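Side-chain contacts in uncharacterized protein (Azotobacter vinelandii, PDB 6RK0), which binds FAD and heme b as a flavocytochrome and probably acts as a low-potential terminal oxidase associated with the iron-only nitrogenase: residues Ser16-Val21 against Met115-Ala120; Val69-Ser74 against Arg78-Leu83. All blocks are in the same frame, centred on the assembly; numbering follows the deposited sequence.

Interaction 1: residues Ser16-Val21 against Met115-Ala120. With FAD (flavin-adenine dinucleotide), chain G.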
ATOM      1  N   SER A  16       8.526  -2.001  22.322  1.00 12.48           N
ATOM      2  CA  SER A  16       7.380  -2.205  23.199  1.00 12.08           C
ATOM      3  C   SER A  16       6.853  -3.616  22.985  1.00 12.01           C
ATOM      4  O   SER A  16       7.104  -4.223  21.942  1.00 12.20           O
ATOM      5  CB  SER A  16       6.283  -1.187  22.937  1.00 12.07           C
ATOM      6  OG  SER A  16       5.776  -1.393  21.633  1.00 12.19           O
ATOM      7  N   ASP A  17       6.043  -4.111  23.936  1.00 12.07           N
ATOM      8  CA  ASP A  17       5.410  -5.412  23.721  1.00 12.65           C
ATOM      9  C   ASP A  17       4.556  -5.401  22.462  1.00 11.88           C
ATOM     10  O   ASP A  17       4.560  -6.380  21.704  1.00 12.54           O
ATOM     11  CB  ASP A  17       4.529  -5.805  24.921  1.00 13.71           C
ATOM     12  CG  ASP A  17       5.313  -6.159  26.143  1.00 16.62           C
ATOM     13  OD1 ASP A  17       6.557  -6.325  26.075  1.00 20.43           O
ATOM     14  OD2 ASP A  17       4.677  -6.267  27.197  1.00 17.37           O
ATOM     15  N   ARG A  18       3.837  -4.309  22.202  1.00 11.28           N
ATOM     16  CA  ARG A  18       2.904  -4.340  21.085  1.00 11.43           C
ATOM     17  C   ARG A  18       3.585  -4.210  19.727  1.00 10.81           C
ATOM     18  O   ARG A  18       2.914  -4.453  18.717  1.00 11.03           O
ATOM     19  CB  ARG A  18       1.780  -3.328  21.269  1.00 11.94           C
ATOM     20  CG  ARG A  18       2.220  -1.928  21.190  1.00 12.20           C
ATOM     21  CD  ARG A  18       1.027  -0.992  21.308  1.00 12.81           C
ATOM     22  NE  ARG A  18       1.464   0.379  21.209  1.00 12.58           N
ATOM     23  CZ  ARG A  18       0.659   1.427  21.392  1.00 12.08           C
ATOM     24  NH1 ARG A  18      -0.651   1.301  21.604  1.00 12.06           N
ATOM     25  NH2 ARG A  18       1.186   2.643  21.349  1.00 12.24           N
ATOM     26  N   THR A  19       4.887  -3.922  19.694  1.00 10.42           N
ATOM     27  CA  THR A  19       5.664  -3.930  18.462  1.00 10.54           C
ATOM     28  C   THR A  19       6.576  -5.127  18.336  1.00 10.56           C
ATOM     29  O   THR A  19       7.388  -5.174  17.416  1.00 11.30           O
ATOM     30  CB  THR A  19       6.454  -2.632  18.262  1.00 11.36           C
ATOM     31  OG1 THR A  19       7.263  -2.356  19.410  1.00 11.85           O
ATOM     32  CG2 THR A  19       5.533  -1.450  17.930  1.00 12.33           C
ATOM     33  N   HIS A  20       6.415  -6.133  19.194  1.00 11.44           N
ATOM     34  CA  HIS A  20       7.284  -7.311  19.137  1.00 11.61           C
ATOM     35  C   HIS A  20       6.829  -8.264  18.033  1.00 11.20           C
ATOM     36  O   HIS A  20       5.746  -8.858  18.134  1.00 11.74           O
ATOM     37  CB  HIS A  20       7.298  -8.005  20.495  1.00 13.99           C
ATOM     38  CG  HIS A  20       8.049  -9.298  20.484  1.00 19.01           C
ATOM     39  ND1 HIS A  20       9.412  -9.380  20.309  1.00 22.08           N
ATOM     40  CD2 HIS A  20       7.601 -10.575  20.533  1.00 24.28           C
ATOM     41  CE1 HIS A  20       9.785 -10.648  20.347  1.00 23.55           C
ATOM     42  NE2 HIS A  20       8.700 -11.392  20.451  1.00 27.11           N
ATOM     43  N   VAL A  21       7.650  -8.411  16.988  1.00 10.98           N
ATOM     44  CA  VAL A  21       7.350  -9.322  15.886  1.00 10.87           C
ATOM     45  C   VAL A  21       7.442 -10.747  16.415  1.00 11.52           C
ATOM     46  O   VAL A  21       8.492 -11.183  16.921  1.00 12.60           O
ATOM     47  CB  VAL A  21       8.350  -9.093  14.735  1.00 11.30           C
ATOM     48  CG1 VAL A  21       8.139 -10.104  13.617  1.00 11.67           C
ATOM     49  CG2 VAL A  21       8.247  -7.693  14.181  1.00 11.54           C
ATOM     50  N   MET A 115       5.796  -0.570  10.653  1.00  8.66           N
ATOM     51  CA  MET A 115       4.602  -0.124  11.364  1.00  8.88           C
ATOM     52  C   MET A 115       5.078   0.819  12.456  1.00  8.99           C
ATOM     53  O   MET A 115       5.951   0.468  13.262  1.00  9.95           O
ATOM     54  CB  MET A 115       3.814  -1.281  11.971  1.00  9.39           C
ATOM     55  CG  MET A 115       3.225  -2.204  10.922  1.00 10.11           C
ATOM     56  SD  MET A 115       2.330  -3.543  11.715  1.00 11.10           S
ATOM     57  CE  MET A 115       1.850  -4.524  10.287  1.00 11.48           C
ATOM     58  N   LEU A 116       4.478   1.996  12.494  1.00  9.15           N
ATOM     59  CA  LEU A 116       4.668   3.004  13.536  1.00  9.25           C
ATOM     60  C   LEU A 116       3.411   3.089  14.363  1.00  9.06           C
ATOM     61  O   LEU A 116       2.305   3.252  13.819  1.00  9.63           O
ATOM     62  CB  LEU A 116       4.913   4.388  12.924  1.00  9.67           C
ATOM     63  CG  LEU A 116       6.026   4.526  11.916  1.00 10.21           C
ATOM     64  CD1 LEU A 116       6.147   5.951  11.452  1.00 11.08           C
ATOM     65  CD2 LEU A 116       7.356   3.992  12.432  1.00 11.18           C
ATOM     66  N   LEU A 117       3.552   2.971  15.682  1.00  9.67           N
ATOM     67  CA  LEU A 117       2.403   2.982  16.573  1.00 10.25           C
ATOM     68  C   LEU A 117       2.455   4.192  17.497  1.00 10.51           C
ATOM     69  O   LEU A 117       3.538   4.652  17.885  1.00 11.58           O
ATOM     70  CB  LEU A 117       2.398   1.737  17.464  1.00 11.75           C
ATOM     71  CG  LEU A 117       2.317   0.411  16.723  1.00 12.85           C
ATOM     72  CD1 LEU A 117       2.039  -0.689  17.678  1.00 15.44           C
ATOM     73  CD2 LEU A 117       1.363   0.394  15.494  1.00 15.35           C
ATOM     74  N   GLY A 118       1.281   4.650  17.892  1.00 10.72           N
ATOM     75  CA  GLY A 118       1.209   5.597  18.993  1.00 11.28           C
ATOM     76  C   GLY A 118       0.214   6.700  18.752  1.00 10.67           C
ATOM     77  O   GLY A 118      -0.703   6.603  17.941  1.00 11.03           O
ATOM     78  N   ARG A 119       0.392   7.774  19.516  1.00 10.79           N
ATOM     79  CA  ARG A 119      -0.558   8.873  19.529  1.00 11.06           C
ATOM     80  C   ARG A 119      -0.011   9.986  18.641  1.00 10.71           C
ATOM     81  O   ARG A 119       1.005  10.616  18.968  1.00 11.56           O
ATOM     82  CB  ARG A 119      -0.780   9.363  20.958  1.00 11.92           C
ATOM     83  CG  ARG A 119      -1.904  10.365  21.117  1.00 13.19           C
ATOM     84  CD  ARG A 119      -3.265   9.794  20.808  1.00 13.84           C
ATOM     85  NE  ARG A 119      -3.586   8.605  21.585  1.00 13.69           N
ATOM     86  CZ  ARG A 119      -4.421   8.586  22.622  1.00 15.35           C
ATOM     87  NH1 ARG A 119      -5.017   9.704  23.046  1.00 17.76           N
ATOM     88  NH2 ARG A 119      -4.662   7.414  23.224  1.00 17.28           N
ATOM     89  N   ALA A 120      -0.691  10.231  17.526  1.00 10.71           N
ATOM     90  CA  ALA A 120      -0.332  11.314  16.643  1.00 10.90           C
ATOM     91  C   ALA A 120      -0.788  12.641  17.245  1.00 11.86           C
ATOM     92  O   ALA A 120      -1.629  12.695  18.146  1.00 13.58           O
ATOM     93  CB  ALA A 120      -0.977  11.083  15.278  1.00 11.74           C
TER
HETATM   94  PA  FAD G 404       2.610 -10.743  14.719  1.00  9.97           P
HETATM   95  O1A FAD G 404       4.019 -11.205  14.688  1.00 10.46           O
HETATM   96  O2A FAD G 404       1.659 -11.455  15.626  1.00 11.00           O
HETATM   97  O5B FAD G 404       2.567  -9.180  15.004  1.00 10.02           O
HETATM   98  C5B FAD G 404       3.184  -8.664  16.203  1.00  9.98           C
HETATM   99  C4B FAD G 404       3.815  -7.331  15.900  1.00  9.83           C
HETATM  100  O4B FAD G 404       4.802  -7.500  14.861  1.00  9.45           O
HETATM  101  C3B FAD G 404       2.884  -6.270  15.335  1.00  9.66           C
HETATM  102  O3B FAD G 404       2.083  -5.670  16.331  1.00  9.94           O
HETATM  103  C2B FAD G 404       3.864  -5.337  14.628  1.00  9.59           C
HETATM  104  O2B FAD G 404       4.418  -4.451  15.570  1.00 10.01           O
HETATM  105  C1B FAD G 404       4.912  -6.314  14.095  1.00  9.21           C
HETATM  106  N9A FAD G 404       4.695  -6.667  12.692  1.00  8.89           N
HETATM  107  C8A FAD G 404       3.910  -7.661  12.180  1.00  9.09           C
HETATM  108  N7A FAD G 404       3.875  -7.671  10.873  1.00  9.25           N
HETATM  109  C5A FAD G 404       4.676  -6.608  10.498  1.00  8.64           C
HETATM  110  C6A FAD G 404       5.041  -6.088   9.234  1.00  8.79           C
HETATM  111  N6A FAD G 404       4.596  -6.570   8.057  1.00  9.69           N
HETATM  112  N1A FAD G 404       5.849  -5.002   9.218  1.00  9.16           N
HETATM  113  C2A FAD G 404       6.273  -4.498  10.379  1.00  9.02           C
HETATM  114  N3A FAD G 404       5.999  -4.890  11.625  1.00  8.89           N
HETATM  115  C4A FAD G 404       5.193  -5.981  11.609  1.00  8.45           C
HETATM  116  N1  FAD G 404       1.395 -12.185   5.528  1.00  9.36           N
HETATM  117  C2  FAD G 404       0.559 -13.235   5.265  1.00 10.69           C
HETATM  118  O2  FAD G 404       0.181 -14.005   6.158  1.00 12.32           O
HETATM  119  N3  FAD G 404       0.087 -13.436   3.987  1.00 10.02           N
HETATM  120  C4  FAD G 404       0.387 -12.660   2.910  1.00  9.63           C
HETATM  121  O4  FAD G 404      -0.123 -12.860   1.807  1.00 10.29           O
HETATM  122  C4X FAD G 404       1.317 -11.589   3.193  1.00  9.02           C
HETATM  123  N5  FAD G 404       1.703 -10.792   2.179  1.00  9.53           N
HETATM  124  C5X FAD G 404       2.532  -9.710   2.482  1.00  9.21           C
HETATM  125  C6  FAD G 404       2.892  -8.821   1.453  1.00  8.86           C
HETATM  126  C7  FAD G 404       3.692  -7.709   1.712  1.00  8.91           C
HETATM  127  C7M FAD G 404       4.083  -6.778   0.584  1.00  9.72           C
HETATM  128  C8  FAD G 404       4.132  -7.475   3.033  1.00  8.77           C
HETATM  129  C8M FAD G 404       4.918  -6.256   3.378  1.00  9.39           C
HETATM  130  C9  FAD G 404       3.803  -8.379   4.040  1.00  8.77           C
HETATM  131  C9A FAD G 404       2.996  -9.472   3.791  1.00  8.65           C
HETATM  132  N10 FAD G 404       2.650 -10.405   4.796  1.00  8.74           N
HETATM  133  C10 FAD G 404       1.747 -11.419   4.535  1.00  9.13           C
HETATM  134  C1' FAD G 404       3.117 -10.262   6.185  1.00  8.72           C
HETATM  135  C2' FAD G 404       2.093  -9.565   7.064  1.00  8.87           C
HETATM  136  O2' FAD G 404       2.186  -8.163   6.877  1.00  8.57           O
HETATM  137  C3' FAD G 404       2.337  -9.898   8.534  1.00  9.02           C
HETATM  138  O3' FAD G 404       3.660  -9.524   8.890  1.00  9.06           O
HETATM  139  C4' FAD G 404       2.123 -11.371   8.858  1.00 10.07           C
HETATM  140  O4' FAD G 404       0.860 -11.794   8.346  1.00 10.98           O
HETATM  141  C5' FAD G 404       2.131 -11.604  10.346  1.00 10.52           C
HETATM  142  O5' FAD G 404       1.162 -10.740  10.977  1.00 10.24           O
HETATM  143  P   FAD G 404       0.706 -10.962  12.471  1.00 10.64           P
HETATM  144  O1P FAD G 404       0.230 -12.371  12.704  1.00 11.89           O
HETATM  145  O2P FAD G 404      -0.237  -9.821  12.821  1.00 11.75           O
HETATM  146  O3P FAD G 404       2.097 -10.727  13.220  1.00 10.27           O
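The Arg18 guanidinium is approached obliquely by Leu117 CD1 and Gly118 CA, while nearby the adenine of FAD carries Met115 on one face: SD lies above the ring and CE sits over C5A at 3.5 Å. On the other side of the adenine plane, Val21 CG2 packs beside the ribose, 3.5 Å from FAD O4B. This is the adenosine end of the FAD site in an FMN-binding split barrel of the pyridoxamine 5'-phosphate oxidase family, where an N-terminal loop with a short 3-10 turn lies over strand 108-118. Leu117 CD1 touches both loop residues, 3.6 Å from Thr19 CG2 and 3.7 Å from Arg18 CG. The Arg18 side chain leaves with CG between its backbone N and carbonyl carbon (chi1 68°) and then runs fully extended past Leu117, which brings NH2 to 3.8 Å from Gly118 CA. Its charged end is gripped by salt bridges to Glu168 and Asp87, and Asn52 of the second subunit packs on the Arg18 side chain. At Gly118 the backbone angles (phi 139°, psi -161°) would press a CB against the preceding carbonyl oxygen, so glycine suits the strand here. The turn also offers its backbone to the cofactor: FAD O3B donates a hydrogen bond of 2.8 Å to Arg18 O.

Interaction 2: residues Val69-Ser74 against Arg78-Leu83. With HEM (protoporphyrin IX containing Fe), chain C.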
ATOM      1  N   VAL A  69       7.166  11.383  11.465  1.00  9.30           N
ATOM      2  CA  VAL A  69       6.559  11.437  10.149  1.00  9.37           C
ATOM      3  C   VAL A  69       5.322  12.300  10.207  1.00  9.41           C
ATOM      4  O   VAL A  69       4.690  12.451  11.266  1.00 11.15           O
ATOM      5  CB  VAL A  69       6.217  10.054   9.560  1.00  9.81           C
ATOM      6  CG1 VAL A  69       7.477   9.278   9.261  1.00 10.11           C
ATOM      7  CG2 VAL A  69       5.228   9.321  10.426  1.00 10.60           C
ATOM      8  N   TYR A  70       4.976  12.859   9.053  1.00  9.07           N
ATOM      9  CA  TYR A  70       3.929  13.848   8.905  1.00  9.04           C
ATOM     10  C   TYR A  70       3.024  13.455   7.745  1.00  8.92           C
ATOM     11  O   TYR A  70       3.483  12.866   6.764  1.00  8.80           O
ATOM     12  CB  TYR A  70       4.537  15.240   8.547  1.00  9.41           C
ATOM     13  CG  TYR A  70       5.409  15.798   9.658  1.00 10.22           C
ATOM     14  CD1 TYR A  70       6.708  15.325   9.861  1.00 10.97           C
ATOM     15  CD2 TYR A  70       4.914  16.774  10.532  1.00 11.19           C
ATOM     16  CE1 TYR A  70       7.501  15.823  10.918  1.00 11.76           C
ATOM     17  CE2 TYR A  70       5.710  17.266  11.575  1.00 12.13           C
ATOM     18  CZ  TYR A  70       6.984  16.771  11.763  1.00 12.22           C
ATOM     19  OH  TYR A  70       7.726  17.291  12.791  1.00 14.16           O
ATOM     20  N   TRP A  71       1.748  13.843   7.838  1.00  8.90           N
ATOM     21  CA  TRP A  71       0.817  13.695   6.725  1.00  8.96           C
ATOM     22  C   TRP A  71      -0.188  14.843   6.809  1.00  8.97           C
ATOM     23  O   TRP A  71      -0.279  15.543   7.832  1.00  9.50           O
ATOM     24  CB  TRP A  71       0.163  12.303   6.682  1.00  9.07           C
ATOM     25  CG  TRP A  71      -0.677  11.935   7.871  1.00  9.94           C
ATOM     26  CD1 TRP A  71      -2.040  11.917   7.950  1.00 11.34           C
ATOM     27  CD2 TRP A  71      -0.209  11.432   9.143  1.00 10.24           C
ATOM     28  NE1 TRP A  71      -2.431  11.444   9.186  1.00 12.38           N
ATOM     29  CE2 TRP A  71      -1.331  11.132   9.928  1.00 11.84           C
ATOM     30  CE3 TRP A  71       1.059  11.188   9.680  1.00 10.65           C
ATOM     31  CZ2 TRP A  71      -1.226  10.614  11.239  1.00 12.40           C
ATOM     32  CZ3 TRP A  71       1.170  10.709  10.989  1.00 11.43           C
ATOM     33  CH2 TRP A  71       0.034  10.421  11.723  1.00 12.52           C
ATOM     34  N   HIS A  72      -0.913  15.073   5.718  1.00  9.06           N
ATOM     35  CA  HIS A  72      -1.770  16.241   5.595  1.00  9.27           C
ATOM     36  C   HIS A  72      -3.128  15.858   5.025  1.00  9.32           C
ATOM     37  O   HIS A  72      -3.288  14.829   4.367  1.00  9.91           O
ATOM     38  CB  HIS A  72      -1.135  17.330   4.709  1.00  9.60           C
ATOM     39  CG  HIS A  72      -1.412  17.140   3.236  1.00  9.32           C
ATOM     40  ND1 HIS A  72      -0.955  16.062   2.497  1.00  9.80           N
ATOM     41  CD2 HIS A  72      -2.157  17.872   2.375  1.00  9.03           C
ATOM     42  CE1 HIS A  72      -1.430  16.145   1.272  1.00  9.43           C
ATOM     43  NE2 HIS A  72      -2.150  17.235   1.168  1.00  9.21           N
ATOM     44  N   GLY A  73      -4.095  16.750   5.203  1.00  9.46           N
ATOM     45  CA  GLY A  73      -5.407  16.594   4.600  1.00  9.89           C
ATOM     46  C   GLY A  73      -6.262  17.770   4.995  1.00  9.95           C
ATOM     47  O   GLY A  73      -5.758  18.864   5.256  1.00 10.26           O
ATOM     48  N   SER A  74      -7.570  17.604   5.037  1.00 10.97           N
ATOM     49  CA  SER A  74      -8.452  18.717   5.380  1.00 11.84           C
ATOM     50  C   SER A  74      -8.445  19.031   6.867  1.00 12.63           C
ATOM     51  O   SER A  74      -8.533  18.128   7.703  1.00 12.76           O
ATOM     52  CB  SER A  74      -9.880  18.382   4.955  1.00 12.66           C
ATOM     53  OG  SER A  74     -10.795  19.359   5.418  1.00 13.75           O
ATOM     54  N   ARG A  78     -12.221  13.826   8.902  1.00 11.35           N
ATOM     55  CA  ARG A  78     -12.537  12.953  10.038  1.00 11.44           C
ATOM     56  C   ARG A  78     -11.301  12.311  10.644  1.00 11.06           C
ATOM     57  O   ARG A  78     -11.284  12.056  11.857  1.00 11.61           O
ATOM     58  CB  ARG A  78     -13.579  11.894   9.637  1.00 11.92           C
ATOM     59  CG  ARG A  78     -13.118  10.901   8.603  1.00 11.51           C
ATOM     60  CD  ARG A  78     -14.149   9.801   8.481  1.00 12.15           C
ATOM     61  NE  ARG A  78     -13.711   8.781   7.569  1.00 12.51           N
ATOM     62  CZ  ARG A  78     -14.356   7.629   7.441  1.00 13.78           C
ATOM     63  NH1 ARG A  78     -15.467   7.373   8.143  1.00 14.35           N
ATOM     64  NH2 ARG A  78     -13.887   6.702   6.635  1.00 14.68           N
ATOM     65  N   LEU A  79     -10.277  11.996   9.836  1.00 10.72           N
ATOM     66  CA  LEU A  79      -9.093  11.342  10.397  1.00 10.82           C
ATOM     67  C   LEU A  79      -8.426  12.248  11.425  1.00 10.84           C
ATOM     68  O   LEU A  79      -7.979  11.810  12.495  1.00 11.74           O
ATOM     69  CB  LEU A  79      -8.119  11.014   9.268  1.00 11.39           C
ATOM     70  CG  LEU A  79      -6.810  10.366   9.682  1.00 11.87           C
ATOM     71  CD1 LEU A  79      -7.017   9.038  10.354  1.00 12.88           C
ATOM     72  CD2 LEU A  79      -5.911  10.200   8.468  1.00 12.78           C
ATOM     73  N   PHE A  80      -8.323  13.533  11.087  1.00 11.32           N
ATOM     74  CA  PHE A  80      -7.614  14.491  11.920  1.00 11.91           C
ATOM     75  C   PHE A  80      -8.346  14.742  13.219  1.00 13.28           C
ATOM     76  O   PHE A  80      -7.716  14.943  14.257  1.00 16.19           O
ATOM     77  CB  PHE A  80      -7.339  15.746  11.091  1.00 12.11           C
ATOM     78  CG  PHE A  80      -6.478  15.428   9.903  1.00 12.04           C
ATOM     79  CD1 PHE A  80      -5.120  15.201  10.077  1.00 12.33           C
ATOM     80  CD2 PHE A  80      -7.061  15.197   8.652  1.00 12.68           C
ATOM     81  CE1 PHE A  80      -4.351  14.775   9.014  1.00 12.58           C
ATOM     82  CE2 PHE A  80      -6.304  14.752   7.613  1.00 13.45           C
ATOM     83  CZ  PHE A  80      -4.950  14.542   7.775  1.00 13.40           C
ATOM     84  N   LYS A  81      -9.668  14.659  13.217  1.00 13.16           N
ATOM     85  CA  LYS A  81     -10.405  14.685  14.481  1.00 15.13           C
ATOM     86  C   LYS A  81     -10.203  13.396  15.285  1.00 15.38           C
ATOM     87  O   LYS A  81      -9.966  13.420  16.496  1.00 18.13           O
ATOM     88  CB  LYS A  81     -11.883  14.921  14.197  1.00 18.07           C
ATOM     89  CG  LYS A  81     -12.684  14.964  15.464  1.00 23.73           C
ATOM     90  CD  LYS A  81     -14.151  15.278  15.214  1.00 32.37           C
ATOM     91  CE  LYS A  81     -14.922  15.283  16.536  1.00 39.87           C
ATOM     92  NZ  LYS A  81     -16.362  15.613  16.349  1.00 48.24           N
ATOM     93  N   ALA A  82     -10.255  12.262  14.627  1.00 14.00           N
ATOM     94  CA  ALA A  82     -10.216  10.994  15.337  1.00 14.80           C
ATOM     95  C   ALA A  82      -8.852  10.683  15.939  1.00 15.90           C
ATOM     96  O   ALA A  82      -8.770  10.034  16.986  1.00 18.75           O
ATOM     97  CB  ALA A  82     -10.680   9.879  14.418  1.00 15.34           C
ATOM     98  N   LEU A  83      -7.771  11.148  15.331  1.00 15.44           N
ATOM     99  CA  LEU A  83      -6.453  10.732  15.803  1.00 15.97           C
ATOM    100  C   LEU A  83      -6.098  11.359  17.146  1.00 16.35           C
ATOM    101  O   LEU A  83      -5.209  10.853  17.828  1.00 15.70           O
ATOM    102  CB  LEU A  83      -5.391  10.945  14.728  1.00 17.02           C
ATOM    103  CG  LEU A  83      -5.118  12.371  14.305  1.00 16.70           C
ATOM    104  CD1 LEU A  83      -4.255  13.128  15.302  1.00 20.58           C
ATOM    105  CD2 LEU A  83      -4.386  12.404  12.909  1.00 15.90           C
TER
HETATM  106  CHA HEM C 301      -5.994  16.654   0.043  0.78  9.20           C
HETATM  107  CHB HEM C 301      -2.077  15.160  -2.274  0.78  9.12           C
HETATM  108  CHC HEM C 301       0.185  19.222  -0.994  0.78  9.69           C
HETATM  109  CHD HEM C 301      -3.823  20.838   1.059  0.78  9.54           C
HETATM  110  C1A HEM C 301      -5.116  15.923  -0.709  0.78  8.82           C
HETATM  111  C2A HEM C 301      -5.445  14.626  -1.290  0.78  9.23           C
HETATM  112  C3A HEM C 301      -4.351  14.188  -1.940  0.78  9.15           C
HETATM  113  C4A HEM C 301      -3.348  15.227  -1.758  0.78  9.04           C
HETATM  114  CMA HEM C 301      -4.138  12.929  -2.734  0.78 10.07           C
HETATM  115  CAA HEM C 301      -6.806  13.917  -1.212  0.78  9.65           C
HETATM  116  CBA HEM C 301      -7.842  14.466  -2.230  0.78 10.35           C
HETATM  117  CGA HEM C 301      -8.915  13.421  -2.391  0.78 10.21           C
HETATM  118  O1A HEM C 301      -8.978  12.694  -3.446  0.78 10.64           O
HETATM  119  O2A HEM C 301      -9.733  13.251  -1.428  0.78 10.71           O
HETATM  120  C1B HEM C 301      -1.118  16.132  -2.160  0.78  9.15           C
HETATM  121  C2B HEM C 301       0.235  16.027  -2.652  0.78  9.90           C
HETATM  122  C3B HEM C 301       0.852  17.157  -2.278  0.78 10.35           C
HETATM  123  C4B HEM C 301      -0.098  17.986  -1.561  0.78  9.56           C
HETATM  124  CMB HEM C 301       0.752  14.814  -3.417  0.78 11.22           C
HETATM  125  CAB HEM C 301       2.267  17.631  -2.512  0.78 14.49           C
HETATM  126  CBB HEM C 301       3.139  17.085  -3.351  0.78 23.94           C
HETATM  127  C1C HEM C 301      -0.704  20.010  -0.324  0.78  9.30           C
HETATM  128  C2C HEM C 301      -0.401  21.304   0.209  0.78  9.97           C
HETATM  129  C3C HEM C 301      -1.529  21.786   0.740  0.78 10.06           C
HETATM  130  C4C HEM C 301      -2.542  20.777   0.570  0.78  9.32           C
HETATM  131  CMC HEM C 301       0.987  21.924   0.182  0.78 11.14           C
HETATM  132  CAC HEM C 301      -1.771  23.117   1.399  0.78 11.19           C
HETATM  133  CBC HEM C 301      -1.153  24.231   0.942  0.78 13.10           C
HETATM  134  C1D HEM C 301      -4.765  19.817   1.004  0.78  9.33           C
HETATM  135  C2D HEM C 301      -6.082  19.883   1.566  0.78  9.92           C
HETATM  136  C3D HEM C 301      -6.686  18.726   1.292  0.78  9.87           C
HETATM  137  C4D HEM C 301      -5.741  17.912   0.549  0.78  9.35           C
HETATM  138  CMD HEM C 301      -6.665  21.067   2.333  0.78 10.90           C
HETATM  139  CAD HEM C 301      -8.122  18.320   1.602  0.78 10.75           C
HETATM  140  CBD HEM C 301      -9.038  18.653   0.410  0.78 12.07           C
HETATM  141  CGD HEM C 301     -10.498  18.464   0.781  0.78 13.77           C
HETATM  142  O1D HEM C 301     -11.011  17.331   0.701  0.78 18.15           O
HETATM  143  O2D HEM C 301     -11.153  19.452   1.184  0.78 13.35           O
HETATM  144  NA  HEM C 301      -3.831  16.278  -1.010  0.78  8.64           N
HETATM  145  NB  HEM C 301      -1.317  17.323  -1.510  0.78  8.92           N
HETATM  146  NC  HEM C 301      -2.012  19.711  -0.097  0.78  9.19           N
HETATM  147  ND  HEM C 301      -4.565  18.615   0.382  0.78  9.27           N
HETATM  148 FE   HEM C 301      -2.925  17.996  -0.517  0.78  8.93          FE
HETATM  149  O   HOH W   1      -3.617  18.821  -2.336  1.00  9.66           O
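Behind the heme site, in the family's split-barrel fold, a three-residue connection leads from strand 68-74 to helix 78-82, and Phe80 and Leu79 of the helix pack back on Trp71 and Gly73 of the strand. The helix and strand segments run at 116° to each other. The Phe80 ring meets the strand backbone obliquely: CZ lies 3.5 Å from Gly73 N and 3.6 Å from His72 C, and CD2 approaches Ser74 O. A CB on Gly73 would clash with Phe80 CE2, so the missing side chain lets the ring in. Trp71 and Phe80 meet obliquely, their planes at 38°, with Trp71 CD1 3.8 Å from Phe80 CE1. A chi1 of 62° swings the indole across to the helix, where Leu83 CD2 touches it at CZ2. Trp71 NE1 is buried without a polar partner and rests 3.8 Å from Leu79 CD2. With an alanine at Phe80, the gap opened against the strand would probably leave Trp71 freer to shift and the backbone around His72 less firmly backed. The same two segments serve FAD: His72 O accepts a hydrogen bond from its N3, and Arg78 NE forms a salt bridge with its phosphate. The CB of His72 points away from the helix, and its NE2 binds the heme iron at 2.0 Å, with a water as the other axial ligand at 2.1 Å.

Overall arrangement
The two contacts lie about 19 Å apart between centres and reach the same antiparallel sheet. Along the chain, interaction 2 is nested inside the long loop that interaction 1 closes. They meet through strand 108-118 and the loop after it: Leu116 CD1 packs on Val69 CG2 (3.6 Å), and Ala120 CB lies against Trp71 CH2 (3.8 Å). Each FAD is shared between subunits: Arg18 to Val21 and Met115 of one line its adenosine end, while Arg78 of the other pairs with its phosphate. Arg23 and Lys172 of the second subunit likewise bond the heme that His72 ligates, so both cofactor sites are built from residues of the two subunits.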